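Local coordinates for protein archaeosine synthase (Pyrobaculum calidifontis, PDB 5K0P) that converts the nitrile of 7-cyano-7-deazaguanine-modified tRNA to the formamidine of archaeosine, using free ammonium, in the last step of archaeosine biosynthesis, at residues 17-22 and 26-31; 53-58 and 66-71. One frame throughout, in Å; residues are numbered along the deposited sequence.

Interaction 1. Residues 17-22 and 26-31; sequences GESVCP and TVDSFE
Thr26 O accepts a hydrogen bond from Cys21 N at 2.8 Å, which closes the strand pair at its turn end. The bond is nearly straight, 169° at the hydrogen. Val27 forms a non-hydrogen-bonded pair with Val20. Val27 CG1 lies 3.8 Å from Glu18 CD and packs against the carboxylate end. Glu18 itself is salt-bridged to Lys49 of a neighbouring subunit. Asp28 pairs with Ser19 through two backbone hydrogen bonds. Its CG stands opposite the backbone N (chi1 -158°), and Asp28 OD2 comes to 3.9 Å from Cys21 CB. One water joins the side chains of Asp28 and Ser19. It donates to Asp28 OD2 at 2.8 Å and accepts from Ser19 OG, which also bonds to His62. Ser29 OG reaches Gly17 O through another water. Phe30 brackets Gly17 with two backbone hydrogen bonds. With chi1 at 61°, CG sits between its own N and carbonyl carbon, and the ring folds over the neighbouring strand. Gly17 CA makes a CH-pi contact 3.9 Å from the Phe30 ring centroid, over the face. Gly17 has no side chain, so the ring can lie this close to its backbone. Replacing Phe30 by alanine would probably uncover the Gly17 backbone and take the edge-to-face partner from His62. The whole is an antiparallel beta hairpin of the tunnel fold. Near its turn it carries two active-site residues, in a site completed at the interface between subunits: Cys21, which forms the thioimide intermediate and is here covalently linked to thiocyanate, and Asp28, the inferred proton donor or acceptor.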
loop_
_atom_site.group_PDB
_atom_site.type_symbol
_atom_site.label_atom_id
_atom_site.label_comp_id
_atom_site.label_asym_id
_atom_site.label_seq_id
_atom_site.Cartn_x
_atom_site.Cartn_y
_atom_site.Cartn_z
ATOM N N GLY A 17 -5.111 -10.077 20.691
ATOM C CA GLY A 17 -5.142 -10.785 21.962
ATOM C C GLY A 17 -3.862 -11.585 22.159
ATOM O O GLY A 17 -2.946 -11.508 21.331
ATOM N N GLU A 18 -3.819 -12.349 23.256
ATOM C CA GLU A 18 -2.726 -13.225 23.488
ATOM C C GLU A 18 -3.123 -14.418 24.353
ATOM O O GLU A 18 -4.091 -14.342 25.117
ATOM C CB GLU A 18 -1.477 -12.482 24.040
ATOM C CG GLU A 18 -1.580 -12.050 25.432
ATOM C CD GLU A 18 -0.299 -11.411 25.982
ATOM O OE1 GLU A 18 0.110 -11.805 27.128
ATOM O OE2 GLU A 18 0.239 -10.492 25.312
ATOM N N SER A 19 -2.402 -15.510 24.179
ATOM C CA SER A 19 -2.577 -16.694 25.008
ATOM C C SER A 19 -1.167 -17.178 25.322
ATOM O O SER A 19 -0.178 -16.476 25.039
ATOM C CB SER A 19 -3.386 -17.720 24.248
ATOM O OG SER A 19 -2.813 -18.073 22.987
ATOM N N VAL A 20 -1.043 -18.367 25.887
ATOM C CA VAL A 20 0.235 -18.996 26.119
ATOM C C VAL A 20 0.297 -20.316 25.294
ATOM O O VAL A 20 -0.612 -21.154 25.337
ATOM C CB VAL A 20 0.484 -19.220 27.644
ATOM C CG1 VAL A 20 1.852 -19.873 27.828
ATOM C CG2 VAL A 20 0.354 -17.924 28.435
ATOM N N CYS A 21 1.353 -20.456 24.492
ATOM C CA CYS A 21 1.534 -21.616 23.643
ATOM C C CYS A 21 1.867 -22.835 24.554
ATOM O O CYS A 21 2.856 -22.765 25.321
ATOM C CB CYS A 21 2.674 -21.370 22.657
ATOM S SG CYS A 21 3.195 -22.830 21.746
ATOM N N PRO A 22 1.031 -23.906 24.502
ATOM C CA PRO A 22 1.285 -25.039 25.424
ATOM C C PRO A 22 2.560 -25.717 25.159
ATOM O O PRO A 22 3.143 -26.239 26.092
ATOM C CB PRO A 22 0.173 -26.025 25.131
ATOM C CG PRO A 22 -0.935 -25.190 24.634
ATOM C CD PRO A 22 -0.303 -24.032 23.880
ATOM N N THR A 26 5.334 -20.004 26.086
ATOM C CA THR A 26 5.558 -18.582 25.799
ATOM C C THR A 26 4.300 -17.912 25.188
ATOM O O THR A 26 3.343 -18.570 24.740
ATOM C CB THR A 26 6.751 -18.378 24.867
ATOM O OG1 THR A 26 6.452 -18.993 23.618
ATOM C CG2 THR A 26 8.035 -18.976 25.505
ATOM N N VAL A 27 4.334 -16.589 25.189
ATOM C CA VAL A 27 3.223 -15.816 24.763
ATOM C C VAL A 27 3.014 -16.041 23.280
ATOM O O VAL A 27 3.971 -16.063 22.515
ATOM C CB VAL A 27 3.454 -14.319 25.031
ATOM C CG1 VAL A 27 2.357 -13.492 24.340
ATOM C CG2 VAL A 27 3.426 -14.094 26.524
ATOM N N ASP A 28 1.746 -16.191 22.928
ATOM C CA ASP A 28 1.311 -16.535 21.607
ATOM C C ASP A 28 0.336 -15.408 21.274
ATOM O O ASP A 28 -0.845 -15.446 21.639
ATOM C CB ASP A 28 0.629 -17.909 21.692
ATOM C CG ASP A 28 0.589 -18.654 20.352
ATOM O OD1 ASP A 28 1.059 -18.096 19.358
ATOM O OD2 ASP A 28 0.049 -19.792 20.297
ATOM N N SER A 29 0.852 -14.417 20.577
ATOM C CA SER A 29 0.101 -13.236 20.212
ATOM C C SER A 29 -0.820 -13.495 18.984
ATOM O O SER A 29 -0.538 -14.330 18.204
ATOM C CB SER A 29 1.131 -12.121 20.037
ATOM O OG SER A 29 0.517 -10.953 19.531
ATOM N N PHE A 30 -2.003 -12.912 18.919
ATOM C CA PHE A 30 -2.926 -13.103 17.839
ATOM C C PHE A 30 -3.751 -11.899 17.478
ATOM O O PHE A 30 -3.904 -10.973 18.267
ATOM C CB PHE A 30 -3.858 -14.335 18.045
ATOM C CG PHE A 30 -4.752 -14.293 19.248
ATOM C CD1 PHE A 30 -5.949 -13.718 19.193
ATOM C CD2 PHE A 30 -4.341 -14.858 20.448
ATOM C CE1 PHE A 30 -6.797 -13.694 20.290
ATOM C CE2 PHE A 30 -5.117 -14.832 21.568
ATOM C CZ PHE A 30 -6.394 -14.256 21.508
ATOM N N GLU A 31 -4.299 -11.951 16.249
ATOM C CA GLU A 31 -5.361 -11.107 15.871
ATOM C C GLU A 31 -6.648 -11.966 15.723
ATOM O O GLU A 31 -6.653 -12.987 15.098
ATOM C CB GLU A 31 -4.947 -10.389 14.543
ATOM C CG GLU A 31 -5.996 -9.344 14.194
ATOM C CD GLU A 31 -5.951 -8.886 12.748
ATOM O OE1 GLU A 31 -6.410 -9.663 11.815
ATOM O OE2 GLU A 31 -5.501 -7.727 12.577
HETATM O O HOH W 1 -1.253 -9.388 20.689
HETATM O O HOH W 2 -1.528 -20.137 22.624
#

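Interaction 2. Residues 53-58 and 66-71; sequences DSYRGR and AVDLLE
Tyr55 and Asp68 are turned toward each other by their first torsions. Tyr55 CG lies anti to its own carbonyl carbon (chi1 -60°), which sends the ring across to the helix. Asp68 CG lies anti to the backbone N (chi1 -169°), which brings its carboxylate to the end of that ring. Tyr55 OH donates to Asp68 OD2 at 2.7 Å. The oxygen is met on its anti side, 23° out of the carboxylate plane. Asp68 OD2 also lies at the ring edge, in plane, 3.3 Å from Tyr55 CE1. The ring and the carboxylate are almost perpendicular. Leu69 CB packs beside the hydroxyl, 3.6 Å from Tyr55 OH. The ring also touches Leu65 and Lys72 of helix 62-77. Ser54 OG stands over the centre of one ring face. Arg58 stretches an extended chain to the same carboxylate oxygen. Arg58 NH1 is 3.7 Å from Asp68 OD2, a long salt bridge. Two turns shape the loop: type I from Asp53 to Arg56, then type II from Tyr55 to Arg58. Gly57 has a positive phi, which suits the second turn. The contact ties the loop after helix 45-53 to helix 62-77. Asp68 OD2 thus has one close, neutral donor at a buried tyrosine and one distant, charged partner at an exposed arginine. The tyrosine bond and the nearby positive charge would both be expected to favour the ionised carboxylate.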
loop_
_atom_site.group_PDB
_atom_site.type_symbol
_atom_site.label_atom_id
_atom_site.label_comp_id
_atom_site.label_asym_id
_atom_site.label_seq_id
_atom_site.Cartn_x
_atom_site.Cartn_y
_atom_site.Cartn_z
ATOM N N ASP A 53 -9.657 -11.042 26.171
ATOM C CA ASP A 53 -8.636 -10.933 27.205
ATOM C C ASP A 53 -8.641 -12.110 28.164
ATOM O O ASP A 53 -7.680 -12.293 28.851
ATOM C CB ASP A 53 -8.773 -9.633 28.006
ATOM C CG ASP A 53 -8.397 -8.414 27.186
ATOM O OD1 ASP A 53 -7.734 -8.582 26.169
ATOM O OD2 ASP A 53 -8.789 -7.286 27.482
ATOM N N SER A 54 -9.717 -12.887 28.217
ATOM C CA SER A 54 -9.731 -14.005 29.151
ATOM C C SER A 54 -8.622 -14.982 28.917
ATOM O O SER A 54 -8.292 -15.733 29.826
ATOM C CB SER A 54 -11.074 -14.752 29.148
ATOM O OG SER A 54 -11.308 -15.413 27.909
ATOM N N TYR A 55 -8.083 -15.030 27.703
ATOM C CA TYR A 55 -7.066 -16.029 27.315
ATOM C C TYR A 55 -5.623 -15.631 27.731
ATOM O O TYR A 55 -4.687 -16.430 27.622
ATOM C CB TYR A 55 -7.137 -16.318 25.787
ATOM C CG TYR A 55 -8.467 -16.853 25.340
ATOM C CD1 TYR A 55 -8.830 -18.136 25.606
ATOM C CD2 TYR A 55 -9.374 -16.048 24.616
ATOM C CE1 TYR A 55 -10.108 -18.602 25.243
ATOM C CE2 TYR A 55 -10.628 -16.480 24.294
ATOM C CZ TYR A 55 -11.005 -17.768 24.565
ATOM O OH TYR A 55 -12.290 -18.206 24.169
ATOM N N ARG A 56 -5.455 -14.395 28.199
ATOM C CA ARG A 56 -4.139 -13.919 28.608
ATOM C C ARG A 56 -3.698 -14.858 29.733
ATOM O O ARG A 56 -4.458 -15.186 30.609
ATOM C CB ARG A 56 -4.186 -12.503 29.162
ATOM C CG ARG A 56 -4.428 -11.372 28.141
ATOM C CD ARG A 56 -4.644 -10.019 28.811
ATOM N NE ARG A 56 -3.367 -9.459 29.198
ATOM C CZ ARG A 56 -2.428 -9.031 28.387
ATOM N NH1 ARG A 56 -2.631 -8.996 27.081
ATOM N NH2 ARG A 56 -1.267 -8.560 28.892
ATOM N N GLY A 57 -2.498 -15.330 29.638
ATOM C CA GLY A 57 -1.980 -16.290 30.591
ATOM C C GLY A 57 -2.490 -17.699 30.508
ATOM O O GLY A 57 -2.013 -18.492 31.271
ATOM N N ARG A 58 -3.392 -18.008 29.572
ATOM C CA ARG A 58 -3.985 -19.340 29.507
ATOM C C ARG A 58 -3.287 -20.132 28.395
ATOM O O ARG A 58 -3.037 -19.650 27.279
ATOM C CB ARG A 58 -5.482 -19.209 29.264
ATOM C CG ARG A 58 -6.228 -20.557 29.171
ATOM C CD ARG A 58 -7.780 -20.420 29.047
ATOM N NE ARG A 58 -8.389 -21.647 28.501
ATOM C CZ ARG A 58 -9.667 -21.825 28.167
ATOM N NH1 ARG A 58 -10.542 -20.843 28.241
ATOM N NH2 ARG A 58 -10.078 -23.014 27.707
ATOM N N ALA A 66 -10.037 -20.528 18.823
ATOM C CA ALA A 66 -11.082 -20.055 17.880
ATOM C C ALA A 66 -12.452 -20.669 18.165
ATOM O O ALA A 66 -13.512 -19.957 18.195
ATOM C CB ALA A 66 -10.676 -20.341 16.393
ATOM N N VAL A 67 -12.420 -21.974 18.434
ATOM C CA VAL A 67 -13.633 -22.735 18.737
ATOM C C VAL A 67 -14.232 -22.334 20.110
ATOM O O VAL A 67 -15.423 -22.130 20.243
ATOM C CB VAL A 67 -13.387 -24.236 18.634
ATOM C CG1 VAL A 67 -14.622 -24.963 19.006
ATOM C CG2 VAL A 67 -12.957 -24.595 17.227
ATOM N N ASP A 68 -13.377 -22.139 21.095
ATOM C CA ASP A 68 -13.822 -21.730 22.422
ATOM C C ASP A 68 -14.498 -20.349 22.380
ATOM O O ASP A 68 -15.541 -20.151 22.984
ATOM C CB ASP A 68 -12.655 -21.725 23.411
ATOM C CG ASP A 68 -13.112 -21.570 24.805
ATOM O OD1 ASP A 68 -13.818 -22.462 25.295
ATOM O OD2 ASP A 68 -12.818 -20.547 25.387
ATOM N N LEU A 69 -13.899 -19.418 21.654
ATOM C CA LEU A 69 -14.422 -18.071 21.544
ATOM C C LEU A 69 -15.763 -18.114 20.773
ATOM O O LEU A 69 -16.670 -17.411 21.126
ATOM C CB LEU A 69 -13.375 -17.124 20.878
ATOM C CG LEU A 69 -13.780 -15.628 20.700
ATOM C CD1 LEU A 69 -14.167 -15.014 22.040
ATOM C CD2 LEU A 69 -12.652 -14.782 20.076
ATOM N N LEU A 70 -15.888 -18.940 19.751
ATOM C CA LEU A 70 -17.208 -19.165 19.069
ATOM C C LEU A 70 -18.291 -19.567 19.994
ATOM O O LEU A 70 -19.453 -19.026 19.935
ATOM C CB LEU A 70 -17.059 -20.202 17.973
ATOM C CG LEU A 70 -18.333 -20.381 17.155
ATOM C CD1 LEU A 70 -18.118 -20.171 15.681
ATOM C CD2 LEU A 70 -18.857 -21.768 17.358
ATOM N N GLU A 71 -17.904 -20.499 20.890
ATOM C CA GLU A 71 -18.827 -21.030 21.875
ATOM C C GLU A 71 -19.162 -19.941 22.865
ATOM O O GLU A 71 -20.346 -19.858 23.212
ATOM C CB GLU A 71 -18.366 -22.330 22.536
ATOM C CG GLU A 71 -18.528 -23.569 21.638
ATOM C CD GLU A 71 -19.990 -23.778 21.043
ATOM O OE1 GLU A 71 -21.075 -23.649 21.712
ATOM O OE2 GLU A 71 -20.065 -24.090 19.840
#

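Interaction 1 joins two strands mainly through backbone bonds and buries 510 Å². Interaction 2 joins a loop to a helix through side chains and buries 171 Å². Both are partly buried. Interaction 1 has no fully exposed residue among those that touch, whereas interaction 2 runs from buried Tyr55 and Leu69 out to exposed Arg58. Interaction 2 lies nearer the centre of the chain, yet catalytic Cys21 and Asp28, the inferred proton donor or acceptor, belong to interaction 1. The two meet directly. Val20 N is 2.7 Å from Arg58 O, a probable hydrogen bond, and Val20 CG2 packs on Gly57. Helix 62-77 serves both, supplying His62 to the hairpin and Asp68 to the loop.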